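Local coordinates for amidohydrolase 3 domain-containing protein (PDB 3GGM), which is of unknown function but, judged by its family, is probably part of a hydrolase acting on carbon-nitrogen bonds other than peptide bonds, at residues D5-G11 and K50-R56; V23-A27 and V36-L41. All coordinates share one frame; numbering follows the deposited sequence.

Contact 1 of 2, residues D5-G11 and K50-R56; sequences DMILYNG and KKIDLKR
Asn10, just past the end of strand 6-9, and Asp53, the last residue of strand 50-53, lie side by side, and Asn10 ND2 gives Asp53 OD1 a hydrogen bond of 3.1 Å that is nearly straight (170°) and lies in the amide plane, meeting the carboxylate on its syn side. Asp53 OD1 also accepts Lys55 N (2.8 Å) from above the carboxylate plane, closing an Asx turn. Tyr9 lies over its start: with CG set between its backbone N and carbonyl carbon (chi1 65°), the ring comes over Asp53, whose CA makes a CH-pi contact 4.0 Å from the centroid of the Tyr9 ring. On the other face of the sheet the bent chain of Met6 lays SD 3.5 Å from Ile52 CG1, and Leu8 CD2 meets Leu54 CD2. His69 of a second subunit packs on Leu8, Ile52 and Leu54. Between the two faces runs a backbone ladder from Lys50 N to Asp5 O (2.6 Å) through Ile7, Ile52 and Tyr9 to Leu54 N, with Arg56 N bonded to Asn10 O beyond it. Strand 22-29 flanks 6-9 on its other edge. This is a parallel strand pair within a mixed beta sheet, closed at its C-terminal end by the Asx turn.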
loop_
_atom_site.group_PDB
_atom_site.type_symbol
_atom_site.label_atom_id
_atom_site.label_comp_id
_atom_site.label_asym_id
_atom_site.label_seq_id
_atom_site.Cartn_x
_atom_site.Cartn_y
_atom_site.Cartn_z
ATOM N N ASP A 5 -11.855 5.404 -21.271
ATOM C CA ASP A 5 -10.761 4.690 -21.916
ATOM C C ASP A 5 -10.629 3.296 -21.324
ATOM O O ASP A 5 -10.223 2.356 -22.006
ATOM C CB ASP A 5 -9.435 5.434 -21.731
ATOM C CG ASP A 5 -9.471 6.836 -22.301
ATOM O OD1 ASP A 5 -10.123 7.034 -23.351
ATOM O OD2 ASP A 5 -8.839 7.733 -21.702
ATOM N N MET A 6 -10.996 3.168 -20.055
ATOM C CA MET A 6 -10.889 1.895 -19.358
ATOM C C MET A 6 -12.065 1.672 -18.415
ATOM O O MET A 6 -12.578 2.614 -17.821
ATOM C CB MET A 6 -9.578 1.876 -18.563
ATOM C CG MET A 6 -9.477 0.790 -17.508
ATOM S SD MET A 6 -9.303 -0.862 -18.194
ATOM C CE MET A 6 -7.564 -0.785 -18.735
ATOM N N ILE A 7 -12.482 0.416 -18.289
ATOM C CA ILE A 7 -13.569 0.044 -17.394
ATOM C C ILE A 7 -13.201 -1.261 -16.700
ATOM O O ILE A 7 -13.053 -2.292 -17.350
ATOM C CB ILE A 7 -14.896 -0.177 -18.144
ATOM C CG1 ILE A 7 -15.403 1.151 -18.712
ATOM C CG2 ILE A 7 -15.925 -0.795 -17.197
ATOM C CD1 ILE A 7 -16.738 1.047 -19.424
ATOM N N LEU A 8 -13.013 -1.201 -15.386
ATOM C CA LEU A 8 -12.697 -2.397 -14.622
ATOM C C LEU A 8 -14.011 -2.762 -13.952
ATOM O O LEU A 8 -14.613 -1.918 -13.286
ATOM C CB LEU A 8 -11.635 -2.111 -13.561
ATOM C CG LEU A 8 -10.235 -1.686 -14.019
ATOM C CD1 LEU A 8 -10.239 -0.215 -14.410
ATOM C CD2 LEU A 8 -9.251 -1.900 -12.883
ATOM N N TYR A 9 -14.469 -3.997 -14.140
ATOM C CA TYR A 9 -15.734 -4.423 -13.535
ATOM C C TYR A 9 -15.664 -5.801 -12.884
ATOM O O TYR A 9 -14.647 -6.490 -12.960
ATOM C CB TYR A 9 -16.851 -4.421 -14.579
ATOM C CG TYR A 9 -16.636 -5.439 -15.676
ATOM C CD1 TYR A 9 -15.661 -5.249 -16.654
ATOM C CD2 TYR A 9 -17.371 -6.624 -15.697
ATOM C CE1 TYR A 9 -15.419 -6.227 -17.635
ATOM C CE2 TYR A 9 -17.141 -7.600 -16.664
ATOM C CZ TYR A 9 -16.167 -7.399 -17.627
ATOM O OH TYR A 9 -15.946 -8.382 -18.566
ATOM N N ASN A 10 -16.770 -6.184 -12.250
ATOM C CA ASN A 10 -16.905 -7.458 -11.554
ATOM C C ASN A 10 -15.838 -7.665 -10.478
ATOM O O ASN A 10 -15.264 -8.758 -10.333
ATOM C CB ASN A 10 -16.895 -8.614 -12.563
ATOM C CG ASN A 10 -17.163 -9.951 -11.915
ATOM O OD1 ASN A 10 -18.038 -10.069 -11.062
ATOM N ND2 ASN A 10 -16.418 -10.980 -12.329
ATOM N N GLY A 11 -15.595 -6.604 -9.708
ATOM C CA GLY A 11 -14.612 -6.660 -8.641
ATOM C C GLY A 11 -15.124 -6.059 -7.347
ATOM O O GLY A 11 -16.332 -5.889 -7.158
ATOM N N LYS A 50 -11.044 0.112 -23.042
ATOM C CA LYS A 50 -10.423 -1.116 -22.558
ATOM C C LYS A 50 -11.264 -1.580 -21.374
ATOM O O LYS A 50 -11.630 -0.779 -20.515
ATOM C CB LYS A 50 -8.987 -0.874 -22.081
ATOM C CG LYS A 50 -7.986 -0.559 -23.180
ATOM C CD LYS A 50 -7.896 0.936 -23.460
ATOM C CE LYS A 50 -7.254 1.684 -22.294
ATOM N NZ LYS A 50 -7.094 3.139 -22.586
ATOM N N LYS A 51 -11.583 -2.865 -21.332
ATOM C CA LYS A 51 -12.382 -3.390 -20.236
ATOM C C LYS A 51 -11.651 -4.533 -19.549
ATOM O O LYS A 51 -11.087 -5.407 -20.202
ATOM C CB LYS A 51 -13.754 -3.837 -20.746
ATOM C CG LYS A 51 -13.715 -4.585 -22.060
ATOM C CD LYS A 51 -15.118 -4.895 -22.573
ATOM C CE LYS A 51 -15.889 -3.624 -22.891
ATOM N NZ LYS A 51 -17.222 -3.917 -23.493
ATOM N N ILE A 52 -11.647 -4.506 -18.224
ATOM C CA ILE A 52 -10.967 -5.531 -17.452
ATOM C C ILE A 52 -11.897 -6.203 -16.457
ATOM O O ILE A 52 -12.395 -5.569 -15.527
ATOM C CB ILE A 52 -9.780 -4.946 -16.657
ATOM C CG1 ILE A 52 -8.770 -4.303 -17.611
ATOM C CG2 ILE A 52 -9.123 -6.040 -15.835
ATOM C CD1 ILE A 52 -7.573 -3.700 -16.906
ATOM N N ASP A 53 -12.110 -7.495 -16.657
ATOM C CA ASP A 53 -12.949 -8.282 -15.769
ATOM C C ASP A 53 -12.064 -8.632 -14.575
ATOM O O ASP A 53 -11.170 -9.476 -14.684
ATOM C CB ASP A 53 -13.412 -9.558 -16.483
ATOM C CG ASP A 53 -14.263 -10.444 -15.596
ATOM O OD1 ASP A 53 -14.285 -10.213 -14.370
ATOM O OD2 ASP A 53 -14.907 -11.374 -16.127
ATOM N N LEU A 54 -12.313 -7.977 -13.443
ATOM C CA LEU A 54 -11.540 -8.187 -12.224
ATOM C C LEU A 54 -11.708 -9.579 -11.591
ATOM O O LEU A 54 -10.995 -9.925 -10.646
ATOM C CB LEU A 54 -11.909 -7.112 -11.190
ATOM C CG LEU A 54 -11.534 -5.680 -11.586
ATOM C CD1 LEU A 54 -12.187 -4.684 -10.636
ATOM C CD2 LEU A 54 -10.003 -5.530 -11.583
ATOM N N LYS A 55 -12.663 -10.357 -12.095
ATOM C CA LYS A 55 -12.908 -11.704 -11.572
ATOM C C LYS A 55 -12.967 -11.733 -10.044
ATOM O O LYS A 55 -12.378 -12.603 -9.403
ATOM C CB LYS A 55 -11.827 -12.661 -12.082
ATOM C CG LYS A 55 -11.845 -12.809 -13.596
ATOM C CD LYS A 55 -10.921 -13.925 -14.073
ATOM C CE LYS A 55 -11.104 -14.171 -15.557
ATOM N NZ LYS A 55 -10.116 -15.166 -16.077
ATOM N N ARG A 56 -13.695 -10.768 -9.490
ATOM C CA ARG A 56 -13.904 -10.597 -8.056
ATOM C C ARG A 56 -12.688 -10.258 -7.209
ATOM O O ARG A 56 -12.724 -10.387 -5.990
ATOM C CB ARG A 56 -14.651 -11.806 -7.473
ATOM C CG ARG A 56 -16.146 -11.831 -7.873
ATOM C CD ARG A 56 -16.977 -10.833 -7.066
ATOM N NE ARG A 56 -17.228 -11.320 -5.704
ATOM C CZ ARG A 56 -17.719 -10.578 -4.716
ATOM N NH1 ARG A 56 -18.017 -9.296 -4.916
ATOM N NH2 ARG A 56 -17.926 -11.121 -3.521
HETATM O O HOH W 1 -18.343 -7.744 -6.890
#

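Contact 2 of 2, residues V23-A27 and V36-L41; sequences VSAIA and VGGDEL
Two successive amides, Ser24 N and Ala25 N, converge on the single carbonyl oxygen of Gly37, the signature of a classic beta bulge. The Ser24 N bond to Gly37 O is 3.1 Å long; that from Ala25 N is shorter but weak, because it is strongly bent at the hydrogen. In return Gly37 N donates to Ala25 O (3.0 Å), which makes Ala25 and Gly37 a hydrogen-bonded antiparallel pair. Ile26 and Val36 follow as a non-hydrogen-bonded pair. There Ile26 CG1, carried anti to the backbone N (chi1 -175°), meets Val36 CG1 at 4.0 Å, while Val23 crosses Val36 at about a right angle and brings CG1 against its CB. Ile13 of strand 12-14 touches Val23 and Ile26, and Leu16 of a third subunit packs on Val36.

Past Gly37 the chain leaves the sheet and turns back. Gly37 adopts backbone angles (157/-133°) that call for glycine, and the carboxylate of Glu40 lies close against both Gly37 and Gly38. That carboxylate curls back over the turn, and Glu40 OE2 accepts a nearly straight hydrogen bond of 2.7 Å from Gly38 N, on the syn side but well out of the carboxylate plane. Leu41 N bonds to Gly38 O, and the turn brings the Leu41 side chain in over the hairpin. Leu41 CD2 lies 4.1 Å from Ala25 CB and 4.0 Å from Ala27 CB, and also rests on the Ala25 carbonyl. Aliphatic groups thus pack on both faces, Val23, Ile26 and Val36 on one and Leu41 over the two alanines on the other. The bulge and the Glu40 bond shape the chain's departure from the sheet, and it is this shape that lays the apolar Leu41 on Ala25 and Ala27.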
loop_
_atom_site.group_PDB
_atom_site.type_symbol
_atom_site.label_atom_id
_atom_site.label_comp_id
_atom_site.label_asym_id
_atom_site.label_seq_id
_atom_site.Cartn_x
_atom_site.Cartn_y
_atom_site.Cartn_z
ATOM N N VAL A 23 -18.177 -0.547 -4.640
ATOM C CA VAL A 23 -18.774 -0.739 -5.958
ATOM C C VAL A 23 -18.057 -1.918 -6.597
ATOM O O VAL A 23 -17.027 -2.371 -6.075
ATOM C CB VAL A 23 -18.596 0.507 -6.857
ATOM C CG1 VAL A 23 -19.350 1.697 -6.252
ATOM C CG2 VAL A 23 -17.103 0.832 -7.005
ATOM N N SER A 24 -18.592 -2.431 -7.702
ATOM C CA SER A 24 -17.950 -3.562 -8.370
ATOM C C SER A 24 -17.303 -3.151 -9.683
ATOM O O SER A 24 -16.624 -3.947 -10.320
ATOM C CB SER A 24 -18.961 -4.678 -8.645
ATOM O OG SER A 24 -19.994 -4.244 -9.521
ATOM N N ALA A 25 -17.517 -1.908 -10.092
ATOM C CA ALA A 25 -16.961 -1.452 -11.355
ATOM C C ALA A 25 -16.604 0.025 -11.332
ATOM O O ALA A 25 -17.266 0.821 -10.686
ATOM C CB ALA A 25 -17.948 -1.711 -12.464
ATOM N N ILE A 26 -15.559 0.379 -12.067
ATOM C CA ILE A 26 -15.130 1.762 -12.128
ATOM C C ILE A 26 -14.762 2.098 -13.569
ATOM O O ILE A 26 -14.271 1.236 -14.305
ATOM C CB ILE A 26 -13.908 1.980 -11.201
ATOM C CG1 ILE A 26 -13.516 3.451 -11.164
ATOM C CG2 ILE A 26 -12.735 1.156 -11.693
ATOM C CD1 ILE A 26 -12.370 3.728 -10.206
ATOM N N ALA A 27 -15.019 3.341 -13.971
ATOM C CA ALA A 27 -14.699 3.796 -15.324
ATOM C C ALA A 27 -13.656 4.904 -15.227
ATOM O O ALA A 27 -13.765 5.800 -14.379
ATOM C CB ALA A 27 -15.958 4.317 -16.043
ATOM N N VAL A 36 -18.645 5.229 -11.279
ATOM C CA VAL A 36 -18.520 4.026 -10.462
ATOM C C VAL A 36 -19.901 3.412 -10.360
ATOM O O VAL A 36 -20.903 4.108 -10.511
ATOM C CB VAL A 36 -18.024 4.328 -9.026
ATOM C CG1 VAL A 36 -16.621 4.917 -9.067
ATOM C CG2 VAL A 36 -18.999 5.266 -8.314
ATOM N N GLY A 37 -19.949 2.109 -10.104
ATOM C CA GLY A 37 -21.223 1.420 -9.982
ATOM C C GLY A 37 -21.073 -0.068 -10.250
ATOM O O GLY A 37 -20.153 -0.707 -9.731
ATOM N N GLY A 38 -21.970 -0.615 -11.065
ATOM C CA GLY A 38 -21.934 -2.030 -11.384
ATOM C C GLY A 38 -21.658 -2.273 -12.853
ATOM O O GLY A 38 -21.149 -1.395 -13.551
ATOM N N ASP A 39 -22.003 -3.453 -13.348
ATOM C CA ASP A 39 -21.745 -3.733 -14.752
ATOM C C ASP A 39 -22.544 -2.860 -15.731
ATOM O O ASP A 39 -22.320 -2.946 -16.928
ATOM C CB ASP A 39 -21.946 -5.225 -15.065
ATOM C CG ASP A 39 -23.243 -5.774 -14.513
ATOM O OD1 ASP A 39 -24.297 -5.142 -14.733
ATOM O OD2 ASP A 39 -23.206 -6.845 -13.865
ATOM N N GLU A 40 -23.460 -2.015 -15.243
ATOM C CA GLU A 40 -24.201 -1.150 -16.173
ATOM C C GLU A 40 -23.218 -0.170 -16.823
ATOM O O GLU A 40 -23.476 0.353 -17.901
ATOM C CB GLU A 40 -25.340 -0.376 -15.477
ATOM C CG GLU A 40 -24.920 0.665 -14.439
ATOM C CD GLU A 40 -24.439 0.045 -13.136
ATOM O OE1 GLU A 40 -24.491 -1.197 -13.003
ATOM O OE2 GLU A 40 -24.010 0.803 -12.241
ATOM N N LEU A 41 -22.084 0.061 -16.168
ATOM C CA LEU A 41 -21.061 0.950 -16.704
ATOM C C LEU A 41 -20.590 0.471 -18.082
ATOM O O LEU A 41 -20.156 1.271 -18.919
ATOM C CB LEU A 41 -19.862 1.017 -15.755
ATOM C CG LEU A 41 -19.703 2.247 -14.855
ATOM C CD1 LEU A 41 -20.956 2.486 -14.031
ATOM C CD2 LEU A 41 -18.474 2.039 -13.950
#

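The centres of the two contacts lie about 8 Å apart in one mixed sheet, where strand 6-9 stands between 50-53 and 22-29. Along the chain 5-11 comes first, then both halves of contact 2, and 50-56 last, so the hairpin of strands 22-29 and 32-37 is formed wholly within the excursion that contact 1 brings together. Backbone bonds probably join the two directly, from Ile26 N to Leu8 O and from Gly11 N to Ser24 O, and Ile7 CD1 packs on the Leu41 carbonyl. Parallel and antiparallel pairings thus combine in a small all-beta N-terminal piece of a much longer amidohydrolase-family protein, crystallised as a four-chain assembly.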